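Side-chain contacts in lysosome-associated membrane glycoprotein 2 (Mus musculus, PDB 5GV3), which helps lysosome biogenesis and autophagy as a lysosomal membrane glycoprotein and, by directly inhibiting the proton channel TMEM175, helps acidify the lysosomal lumen: residues H107-P112 / V136-W141; A16-N21 / I60-G65. All coordinates share one frame; numbering follows the deposited sequence.

Interaction 1 (H107-P112 / V136-W141); sequences HTVKNP and VVQKYW. With NAG (2-acetamido-2-deoxy-beta-D-glucopyranose), chain M.
A buried carboxamide oxygen, Gln138 OE1, takes hydrogen bonds from both Asn111 and Tyr140 where the two sheets of this first lumenal domain, a beta-prism, meet in the core. The stronger bond comes from its own strand: Tyr140 OH lies only 2.5 Å from Gln138 OE1, approaching from well above the carbonyl plane rather than along a lone pair. From the other sheet Asn111 ND2 adds a weak bond, 3.4 Å from Gln138 OE1 with an angle of 156° at the hydrogen. The two amides run alongside each other with their planes 59° apart. Asn111 turns its CG anti to the backbone N (chi1 -168°), which sends the amide toward Gln138, while its OD1 accepts from the backbone N of Glu113. The other end of the Gln138 amide is held as well: NE2 donates to a water 2.9 Å away, and this water in turn donates to Val109 O at 3.1 Å. Beside this polar cluster the contact becomes purely apolar, Val109 CG2 and Val136 CG2 meeting side by side at 3.6 Å. On the outer face of strand 136-146, the sugar on Asn21 sets its O6 over one face of the Trp141 indole, 3.1 Å above the ring plane and offset toward the rim, and Lys139 CD packs against the sugar's C5. Tyr140 OH also bonds to Trp70 NE1, so a chain of polar groups runs through the interior. These bonds probably fix the Gln138 amide's orientation, OE1 toward its two donors and NE2 toward the water, giving both polar ends a partner in the buried contact.

Interaction 2 (A16-N21 / I60-G65); sequences AEWEMN and IMIQFG. With ZN (zinc ion), chain C; ZN (zinc ion), chain E; NAG (2-acetamido-2-deoxy-beta-D-glucopyranose), chain M.
Glu17 OE1 is gripped twice, by a zinc ion at 2.0 Å and by the hydroxyl of Tyr15. The same zinc is bound by Glu17 OE2, also at 2.0 Å, so the carboxylate chelates it through both oxygens, with a water as a further ligand. Glu19 chelates a second zinc in the same way. These glutamates and the glycosylated Asn21 occupy the outer face of strand 11-28; Ala16, Trp18 and Met20 alternate with them and point inward to strand 59-64. There the contact is wholly apolar. Ala16 CB presses on the tip of Ile60, 3.5 Å from its CD1. Trp18, whose CG lies between the backbone N and the carbonyl carbon (chi1 80°), swings its six-membered ring across to the isoleucines. Ile62 CG1 meets the ring's edge near its plane, 4.1 Å from Trp18 CZ2, and Ile60 CG2 approaches Trp18 CH2 at 4.2 Å. The two strands belong to different sheets, their axes 11.0 Å apart and crossing at -42° across the interior of the beta-prism. Leu2 and Val4 of strand 2-8 touch Trp18, Leu145 of strand 136-146 touches Ala16, and Val72 and Trp70 of strand 68-76 extend the isoleucine side.

How the interactions relate
Interaction 2 closes along the chain before interaction 1 opens, and their centres lie 12 Å apart in the same interior. Both join the same two sheets: strands 11-28 and 136-146 are antiparallel neighbours in one, while 59-64 and 106-117 are the outermost strands of the other, so the contacts tie both edge strands of the four-stranded sheet to two neighbouring strands of the other sheet, across the core of the beta-prism. Probable backbone hydrogen bonds tie them directly, Trp141 O to Glu19 N at 2.7 Å and Lys139 N to Asn21 O at 3.0 Å. Inside, Trp70 touches Met20 and Ile62 and bonds to Tyr140; outside, the Asn21 glycan reaches both. The domain thus pairs a shared core with a sugar-bearing surface.

Interaction 1 (H107-P112 / V136-W141)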
ATOM      1  N   HIS A 107      13.388  -6.317   7.177  1.00 50.39           N
ATOM      2  CA  HIS A 107      13.597  -4.895   7.332  1.00 53.34           C
ATOM      3  C   HIS A 107      12.284  -4.166   7.108  1.00 52.95           C
ATOM      4  O   HIS A 107      11.451  -4.587   6.308  1.00 52.24           O
ATOM      5  CB  HIS A 107      14.680  -4.373   6.390  1.00 44.77           C
ATOM      6  CG  HIS A 107      16.037  -4.956   6.641  1.00 61.82           C
ATOM      7  ND1 HIS A 107      16.734  -4.716   7.809  1.00 79.16           N
ATOM      8  CD2 HIS A 107      16.861  -5.692   5.859  1.00 55.18           C
ATOM      9  CE1 HIS A 107      17.902  -5.331   7.762  1.00 84.50           C
ATOM     10  NE2 HIS A 107      18.011  -5.916   6.582  1.00 72.89           N
ATOM     11  N   THR A 108      12.102  -3.071   7.832  1.00 47.90           N
ATOM     12  CA  THR A 108      10.847  -2.339   7.801  1.00 53.39           C
ATOM     13  C   THR A 108      11.105  -0.874   7.480  1.00 53.94           C
ATOM     14  O   THR A 108      11.979  -0.238   8.065  1.00 56.93           O
ATOM     15  CB  THR A 108      10.104  -2.452   9.147  1.00 45.25           C
ATOM     16  OG1 THR A 108       9.886  -3.833   9.458  1.00 55.30           O
ATOM     17  CG2 THR A 108       8.768  -1.743   9.089  1.00 45.55           C
ATOM     18  N   VAL A 109      10.396  -0.357   6.492  1.00 45.86           N
ATOM     19  CA  VAL A 109      10.507   1.051   6.159  1.00 45.21           C
ATOM     20  C   VAL A 109       9.170   1.708   6.433  1.00 47.93           C
ATOM     21  O   VAL A 109       8.120   1.179   6.072  1.00 49.28           O
ATOM     22  CB  VAL A 109      10.936   1.267   4.702  1.00 45.13           C
ATOM     23  CG1 VAL A 109      11.055   2.749   4.394  1.00 51.98           C
ATOM     24  CG2 VAL A 109      12.258   0.563   4.452  1.00 47.02           C
ATOM     25  N   LYS A 110       9.211   2.849   7.107  1.00 50.44           N
ATOM     26  CA  LYS A 110       7.990   3.550   7.461  1.00 49.78           C
ATOM     27  C   LYS A 110       7.818   4.788   6.579  1.00 51.54           C
ATOM     28  O   LYS A 110       8.786   5.477   6.245  1.00 60.35           O
ATOM     29  CB  LYS A 110       8.017   3.910   8.946  1.00 52.65           C
ATOM     30  CG  LYS A 110       6.654   3.935   9.616  1.00 69.44           C
ATOM     31  CD  LYS A 110       6.816   3.985  11.129  1.00 86.54           C
ATOM     32  CE  LYS A 110       7.386   2.665  11.654  1.00 72.82           C
ATOM     33  NZ  LYS A 110       7.297   2.539  13.135  1.00 81.42           N
ATOM     34  N   ASN A 111       6.575   5.068   6.214  1.00 52.37           N
ATOM     35  CA  ASN A 111       6.249   6.220   5.390  1.00 53.92           C
ATOM     36  C   ASN A 111       5.619   7.294   6.260  1.00 57.36           C
ATOM     37  O   ASN A 111       4.637   7.033   6.950  1.00 63.73           O
ATOM     38  CB  ASN A 111       5.300   5.803   4.257  1.00 55.88           C
ATOM     39  CG  ASN A 111       5.143   6.867   3.189  1.00 59.63           C
ATOM     40  OD1 ASN A 111       5.054   8.056   3.487  1.00 51.84           O
ATOM     41  ND2 ASN A 111       5.091   6.437   1.929  1.00 50.86           N
ATOM     42  N   PRO A 112       6.212   8.499   6.266  1.00 69.70           N
ATOM     43  CA  PRO A 112       5.729   9.611   7.099  1.00 62.83           C
ATOM     44  C   PRO A 112       4.442  10.238   6.581  1.00 72.63           C
ATOM     45  O   PRO A 112       3.841  11.041   7.292  1.00 60.70           O
ATOM     46  CB  PRO A 112       6.875  10.626   7.035  1.00 63.64           C
ATOM     47  CG  PRO A 112       8.059   9.862   6.483  1.00 67.41           C
ATOM     48  CD  PRO A 112       7.468   8.837   5.579  1.00 62.19           C
ATOM     49  N   VAL A 136      14.449   2.386   0.059  1.00 40.94           N
ATOM     50  CA  VAL A 136      13.302   1.912  -0.710  1.00 54.31           C
ATOM     51  C   VAL A 136      12.597   3.042  -1.456  1.00 49.59           C
ATOM     52  O   VAL A 136      12.255   4.067  -0.873  1.00 47.65           O
ATOM     53  CB  VAL A 136      12.275   1.211   0.200  1.00 45.20           C
ATOM     54  CG1 VAL A 136      11.092   0.737  -0.614  1.00 47.41           C
ATOM     55  CG2 VAL A 136      12.919   0.032   0.938  1.00 38.35           C
ATOM     56  N   VAL A 137      12.401   2.862  -2.758  1.00 44.49           N
ATOM     57  CA  VAL A 137      11.557   3.776  -3.518  1.00 38.24           C
ATOM     58  C   VAL A 137      10.180   3.142  -3.733  1.00 45.04           C
ATOM     59  O   VAL A 137      10.067   2.096  -4.379  1.00 42.66           O
ATOM     60  CB  VAL A 137      12.202   4.140  -4.863  1.00 47.06           C
ATOM     61  CG1 VAL A 137      11.238   4.945  -5.730  1.00 43.76           C
ATOM     62  CG2 VAL A 137      13.490   4.914  -4.632  1.00 41.55           C
ATOM     63  N   GLN A 138       9.144   3.768  -3.179  1.00 36.22           N
ATOM     64  CA  GLN A 138       7.779   3.273  -3.305  1.00 40.57           C
ATOM     65  C   GLN A 138       7.015   4.039  -4.379  1.00 40.05           C
ATOM     66  O   GLN A 138       7.035   5.267  -4.413  1.00 45.17           O
ATOM     67  CB  GLN A 138       7.049   3.377  -1.963  1.00 42.14           C
ATOM     68  CG  GLN A 138       7.814   2.737  -0.813  1.00 39.67           C
ATOM     69  CD  GLN A 138       7.126   2.890   0.524  1.00 46.33           C
ATOM     70  OE1 GLN A 138       6.032   3.447   0.612  1.00 43.17           O
ATOM     71  NE2 GLN A 138       7.768   2.397   1.579  1.00 44.79           N
ATOM     72  N   LYS A 139       6.364   3.306  -5.277  1.00 35.90           N
ATOM     73  CA  LYS A 139       5.531   3.932  -6.301  1.00 38.83           C
ATOM     74  C   LYS A 139       4.103   3.395  -6.245  1.00 39.44           C
ATOM     75  O   LYS A 139       3.885   2.186  -6.174  1.00 38.91           O
ATOM     76  CB  LYS A 139       6.132   3.721  -7.693  1.00 36.02           C
ATOM     77  CG  LYS A 139       7.420   4.509  -7.942  1.00 43.02           C
ATOM     78  CD  LYS A 139       7.917   4.306  -9.367  1.00 39.93           C
ATOM     79  CE  LYS A 139       9.171   5.119  -9.658  1.00 46.11           C
ATOM     80  NZ  LYS A 139       8.885   6.577  -9.577  1.00 52.24           N
ATOM     81  N   TYR A 140       3.140   4.311  -6.257  1.00 36.06           N
ATOM     82  CA  TYR A 140       1.714   3.979  -6.209  1.00 33.45           C
ATOM     83  C   TYR A 140       0.987   4.686  -7.350  1.00 37.40           C
ATOM     84  O   TYR A 140       1.277   5.848  -7.630  1.00 38.76           O
ATOM     85  CB  TYR A 140       1.092   4.402  -4.872  1.00 37.07           C
ATOM     86  CG  TYR A 140       1.840   3.930  -3.645  1.00 33.90           C
ATOM     87  CD1 TYR A 140       1.580   2.693  -3.089  1.00 31.06           C
ATOM     88  CD2 TYR A 140       2.814   4.723  -3.045  1.00 39.07           C
ATOM     89  CE1 TYR A 140       2.260   2.255  -1.968  1.00 34.76           C
ATOM     90  CE2 TYR A 140       3.502   4.284  -1.910  1.00 38.94           C
ATOM     91  CZ  TYR A 140       3.211   3.043  -1.382  1.00 40.47           C
ATOM     92  OH  TYR A 140       3.861   2.562  -0.269  1.00 41.35           O
ATOM     93  N   TRP A 141       0.063   3.990  -8.015  1.00 41.05           N
ATOM     94  CA  TRP A 141      -0.739   4.616  -9.069  1.00 41.27           C
ATOM     95  C   TRP A 141      -2.039   3.862  -9.381  1.00 39.48           C
ATOM     96  O   TRP A 141      -2.310   2.811  -8.806  1.00 40.22           O
ATOM     97  CB  TRP A 141       0.095   4.768 -10.344  1.00 27.89           C
ATOM     98  CG  TRP A 141       0.373   3.479 -11.109  1.00 42.53           C
ATOM     99  CD1 TRP A 141      -0.297   3.014 -12.212  1.00 38.04           C
ATOM    100  CD2 TRP A 141       1.409   2.520 -10.836  1.00 35.85           C
ATOM    101  NE1 TRP A 141       0.252   1.821 -12.633  1.00 36.03           N
ATOM    102  CE2 TRP A 141       1.297   1.499 -11.806  1.00 43.49           C
ATOM    103  CE3 TRP A 141       2.411   2.426  -9.861  1.00 42.60           C
ATOM    104  CZ2 TRP A 141       2.156   0.394 -11.821  1.00 41.52           C
ATOM    105  CZ3 TRP A 141       3.257   1.331  -9.878  1.00 36.45           C
ATOM    106  CH2 TRP A 141       3.126   0.328 -10.855  1.00 43.59           C
TER
HETATM  107  C1  NAG M 211       7.210   0.472 -11.482  1.00 52.27           C
HETATM  108  C2  NAG M 211       7.489  -0.116 -12.872  1.00 62.28           C
HETATM  109  C3  NAG M 211       7.902   0.991 -13.838  1.00 52.43           C
HETATM  110  C4  NAG M 211       6.873   2.115 -13.830  1.00 53.31           C
HETATM  111  C5  NAG M 211       6.621   2.600 -12.405  1.00 40.71           C
HETATM  112  C6  NAG M 211       5.511   3.620 -12.321  1.00 44.48           C
HETATM  113  C7  NAG M 211       8.256  -2.444 -13.065  1.00 67.40           C
HETATM  114  C8  NAG M 211       9.426  -3.379 -12.961  1.00 49.29           C
HETATM  115  N2  NAG M 211       8.510  -1.152 -12.816  1.00 61.14           N
HETATM  116  O3  NAG M 211       8.028   0.460 -15.151  1.00 61.48           O
HETATM  117  O4  NAG M 211       7.334   3.198 -14.631  1.00 52.37           O
HETATM  118  O5  NAG M 211       6.216   1.494 -11.586  1.00 51.85           O
HETATM  119  O6  NAG M 211       4.264   3.019 -12.635  1.00 49.89           O
HETATM  120  O7  NAG M 211       7.132  -2.838 -13.361  1.00 73.98           O
HETATM  121  O   HOH W   1       6.340   2.736   4.122  1.00 47.79           O

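Interaction 2 (A16-N21 / I60-G65)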
ATOM      1  N   ALA A  16     -10.727  -0.580  -2.444  1.00 37.04           N
ATOM      2  CA  ALA A  16      -9.410  -0.106  -2.830  1.00 36.12           C
ATOM      3  C   ALA A  16      -8.980  -0.754  -4.141  1.00 35.81           C
ATOM      4  O   ALA A  16      -9.014  -1.971  -4.280  1.00 38.49           O
ATOM      5  CB  ALA A  16      -8.399  -0.391  -1.729  1.00 35.69           C
ATOM      6  N   GLU A  17      -8.608   0.083  -5.103  1.00 38.35           N
ATOM      7  CA  GLU A  17      -8.138  -0.338  -6.416  1.00 40.73           C
ATOM      8  C   GLU A  17      -6.878   0.469  -6.715  1.00 38.67           C
ATOM      9  O   GLU A  17      -6.927   1.697  -6.705  1.00 40.59           O
ATOM     10  CB  GLU A  17      -9.266  -0.109  -7.442  1.00 37.72           C
ATOM     11  CG  GLU A  17      -9.038  -0.302  -8.962  1.00 54.27           C
ATOM     12  CD  GLU A  17     -10.311   0.075  -9.788  1.00 55.13           C
ATOM     13  OE1 GLU A  17     -11.392   0.264  -9.194  1.00 51.42           O
ATOM     14  OE2 GLU A  17     -10.279   0.191 -11.026  1.00 81.17           O
ATOM     15  N   TRP A  18      -5.751  -0.206  -6.947  1.00 32.36           N
ATOM     16  CA  TRP A  18      -4.484   0.499  -7.148  1.00 32.14           C
ATOM     17  C   TRP A  18      -3.360  -0.418  -7.642  1.00 37.58           C
ATOM     18  O   TRP A  18      -3.501  -1.641  -7.658  1.00 37.49           O
ATOM     19  CB  TRP A  18      -4.050   1.186  -5.846  1.00 31.00           C
ATOM     20  CG  TRP A  18      -3.403   0.278  -4.838  1.00 34.23           C
ATOM     21  CD1 TRP A  18      -2.083   0.243  -4.524  1.00 37.33           C
ATOM     22  CD2 TRP A  18      -4.037  -0.722  -4.013  1.00 37.82           C
ATOM     23  NE1 TRP A  18      -1.848  -0.707  -3.569  1.00 37.72           N
ATOM     24  CE2 TRP A  18      -3.026  -1.313  -3.230  1.00 41.31           C
ATOM     25  CE3 TRP A  18      -5.349  -1.174  -3.868  1.00 36.58           C
ATOM     26  CZ2 TRP A  18      -3.282  -2.329  -2.311  1.00 40.31           C
ATOM     27  CZ3 TRP A  18      -5.605  -2.187  -2.951  1.00 36.93           C
ATOM     28  CH2 TRP A  18      -4.574  -2.753  -2.188  1.00 44.97           C
ATOM     29  N   GLU A  19      -2.256   0.191  -8.064  1.00 37.06           N
ATOM     30  CA  GLU A  19      -1.063  -0.549  -8.464  1.00 34.25           C
ATOM     31  C   GLU A  19       0.150  -0.037  -7.680  1.00 42.66           C
ATOM     32  O   GLU A  19       0.265   1.151  -7.408  1.00 39.83           O
ATOM     33  CB  GLU A  19      -0.829  -0.427  -9.974  1.00 36.70           C
ATOM     34  CG  GLU A  19      -1.970  -1.020 -10.830  1.00 46.85           C
ATOM     35  CD  GLU A  19      -1.570  -1.320 -12.279  1.00 36.94           C
ATOM     36  OE1 GLU A  19      -0.442  -1.808 -12.496  1.00 63.48           O
ATOM     37  OE2 GLU A  19      -2.387  -1.088 -13.203  1.00 74.65           O
ATOM     38  N   MET A  20       1.055  -0.929  -7.306  1.00 38.55           N
ATOM     39  CA  MET A  20       2.274  -0.499  -6.605  1.00 46.06           C
ATOM     40  C   MET A  20       3.492  -1.340  -6.929  1.00 44.31           C
ATOM     41  O   MET A  20       3.372  -2.519  -7.251  1.00 43.18           O
ATOM     42  CB  MET A  20       2.022  -0.494  -5.090  1.00 36.32           C
ATOM     43  CG  MET A  20       1.529  -1.831  -4.522  1.00 46.71           C
ATOM     44  SD  MET A  20       1.487  -1.964  -2.705  1.00 38.85           S
ATOM     45  CE  MET A  20       0.688  -0.487  -2.261  1.00 50.32           C
ATOM     46  N   ASN A  21       4.660  -0.711  -6.899  1.00 37.03           N
ATOM     47  CA  ASN A  21       5.901  -1.464  -6.977  1.00 43.25           C
ATOM     48  C   ASN A  21       6.938  -0.817  -6.052  1.00 50.33           C
ATOM     49  O   ASN A  21       6.773   0.335  -5.606  1.00 40.33           O
ATOM     50  CB  ASN A  21       6.381  -1.686  -8.442  1.00 39.11           C
ATOM     51  CG  ASN A  21       6.817  -0.429  -9.180  1.00 46.22           C
ATOM     52  OD1 ASN A  21       7.151   0.599  -8.595  1.00 54.16           O
ATOM     53  ND2 ASN A  21       6.835  -0.543 -10.520  1.00 54.10           N
ATOM     54  N   ILE A  60      -5.693  -2.156   5.449  1.00 39.46           N
ATOM     55  CA  ILE A  60      -5.390  -3.059   4.360  1.00 38.00           C
ATOM     56  C   ILE A  60      -4.023  -3.675   4.566  1.00 40.00           C
ATOM     57  O   ILE A  60      -3.058  -2.982   4.888  1.00 37.99           O
ATOM     58  CB  ILE A  60      -5.428  -2.354   3.004  1.00 30.76           C
ATOM     59  CG1 ILE A  60      -6.872  -2.036   2.611  1.00 37.07           C
ATOM     60  CG2 ILE A  60      -4.786  -3.210   1.933  1.00 40.87           C
ATOM     61  CD1 ILE A  60      -6.953  -1.160   1.368  1.00 36.83           C
ATOM     62  N   MET A  61      -3.957  -4.990   4.397  1.00 37.08           N
ATOM     63  CA  MET A  61      -2.693  -5.703   4.466  1.00 45.20           C
ATOM     64  C   MET A  61      -2.465  -6.538   3.209  1.00 42.40           C
ATOM     65  O   MET A  61      -3.369  -7.202   2.727  1.00 38.70           O
ATOM     66  CB  MET A  61      -2.649  -6.584   5.711  1.00 45.91           C
ATOM     67  CG  MET A  61      -2.831  -5.803   7.000  1.00 51.09           C
ATOM     68  SD  MET A  61      -2.812  -6.849   8.462  1.00 51.48           S
ATOM     69  CE  MET A  61      -1.111  -7.419   8.426  1.00 51.29           C
ATOM     70  N   ILE A  62      -1.269  -6.443   2.641  1.00 43.28           N
ATOM     71  CA  ILE A  62      -0.944  -7.189   1.437  1.00 34.95           C
ATOM     72  C   ILE A  62       0.276  -8.071   1.680  1.00 41.92           C
ATOM     73  O   ILE A  62       1.283  -7.596   2.187  1.00 41.09           O
ATOM     74  CB  ILE A  62      -0.685  -6.245   0.255  1.00 41.13           C
ATOM     75  CG1 ILE A  62      -1.937  -5.398  -0.030  1.00 37.15           C
ATOM     76  CG2 ILE A  62      -0.247  -7.030  -0.972  1.00 41.15           C
ATOM     77  CD1 ILE A  62      -3.146  -6.210  -0.523  1.00 28.30           C
ATOM     78  N   GLN A  63       0.185  -9.353   1.344  1.00 42.64           N
ATOM     79  CA  GLN A  63       1.355 -10.231   1.431  1.00 48.11           C
ATOM     80  C   GLN A  63       1.719 -10.741   0.047  1.00 45.66           C
ATOM     81  O   GLN A  63       0.851 -10.975  -0.788  1.00 47.59           O
ATOM     82  CB  GLN A  63       1.114 -11.416   2.378  1.00 42.50           C
ATOM     83  CG  GLN A  63       0.495 -11.054   3.712  1.00 45.14           C
ATOM     84  CD  GLN A  63      -1.001 -10.790   3.607  1.00 50.34           C
ATOM     85  OE1 GLN A  63      -1.705 -11.450   2.849  1.00 49.86           O
ATOM     86  NE2 GLN A  63      -1.482  -9.808   4.351  1.00 40.26           N
ATOM     87  N   PHE A  64       3.011 -10.905  -0.195  1.00 47.26           N
ATOM     88  CA  PHE A  64       3.489 -11.446  -1.455  1.00 49.70           C
ATOM     89  C   PHE A  64       4.662 -12.395  -1.218  1.00 69.97           C
ATOM     90  O   PHE A  64       5.802 -11.957  -1.040  1.00 62.98           O
ATOM     91  CB  PHE A  64       3.888 -10.310  -2.395  1.00 51.59           C
ATOM     92  CG  PHE A  64       4.485 -10.775  -3.689  1.00 63.26           C
ATOM     93  CD1 PHE A  64       3.840 -11.722  -4.464  1.00 59.93           C
ATOM     94  CD2 PHE A  64       5.690 -10.258  -4.134  1.00 67.95           C
ATOM     95  CE1 PHE A  64       4.389 -12.150  -5.656  1.00 69.20           C
ATOM     96  CE2 PHE A  64       6.248 -10.680  -5.327  1.00 72.18           C
ATOM     97  CZ  PHE A  64       5.598 -11.627  -6.091  1.00 65.18           C
ATOM     98  N   GLY A  65       4.374 -13.693  -1.200  1.00 57.97           N
ATOM     99  CA  GLY A  65       5.398 -14.703  -0.988  1.00 62.22           C
ATOM    100  C   GLY A  65       5.998 -14.738   0.409  1.00 73.05           C
ATOM    101  O   GLY A  65       5.279 -14.660   1.404  1.00 64.59           O
TER
HETATM  102 ZN    ZN C 201     -12.268   0.586 -10.966  1.00 45.33          ZN
HETATM  103 ZN    ZN E 203      -0.918  -1.679 -14.430  0.81 90.06          ZN
HETATM  104  C1  NAG M 211       7.210   0.472 -11.482  1.00 52.27           C
HETATM  105  C2  NAG M 211       7.489  -0.116 -12.872  1.00 62.28           C
HETATM  106  C3  NAG M 211       7.902   0.991 -13.838  1.00 52.43           C
HETATM  107  C4  NAG M 211       6.873   2.115 -13.830  1.00 53.31           C
HETATM  108  C5  NAG M 211       6.621   2.600 -12.405  1.00 40.71           C
HETATM  109  C6  NAG M 211       5.511   3.620 -12.321  1.00 44.48           C
HETATM  110  C7  NAG M 211       8.256  -2.444 -13.065  1.00 67.40           C
HETATM  111  C8  NAG M 211       9.426  -3.379 -12.961  1.00 49.29           C
HETATM  112  N2  NAG M 211       8.510  -1.152 -12.816  1.00 61.14           N
HETATM  113  O3  NAG M 211       8.028   0.460 -15.151  1.00 61.48           O
HETATM  114  O4  NAG M 211       7.334   3.198 -14.631  1.00 52.37           O
HETATM  115  O5  NAG M 211       6.216   1.494 -11.586  1.00 51.85           O
HETATM  116  O6  NAG M 211       4.264   3.019 -12.635  1.00 49.89           O
HETATM  117  O7  NAG M 211       7.132  -2.838 -13.361  1.00 73.98           O
HETATM  118  O   HOH W   2     -13.981   1.018  -9.850  1.00 61.32           O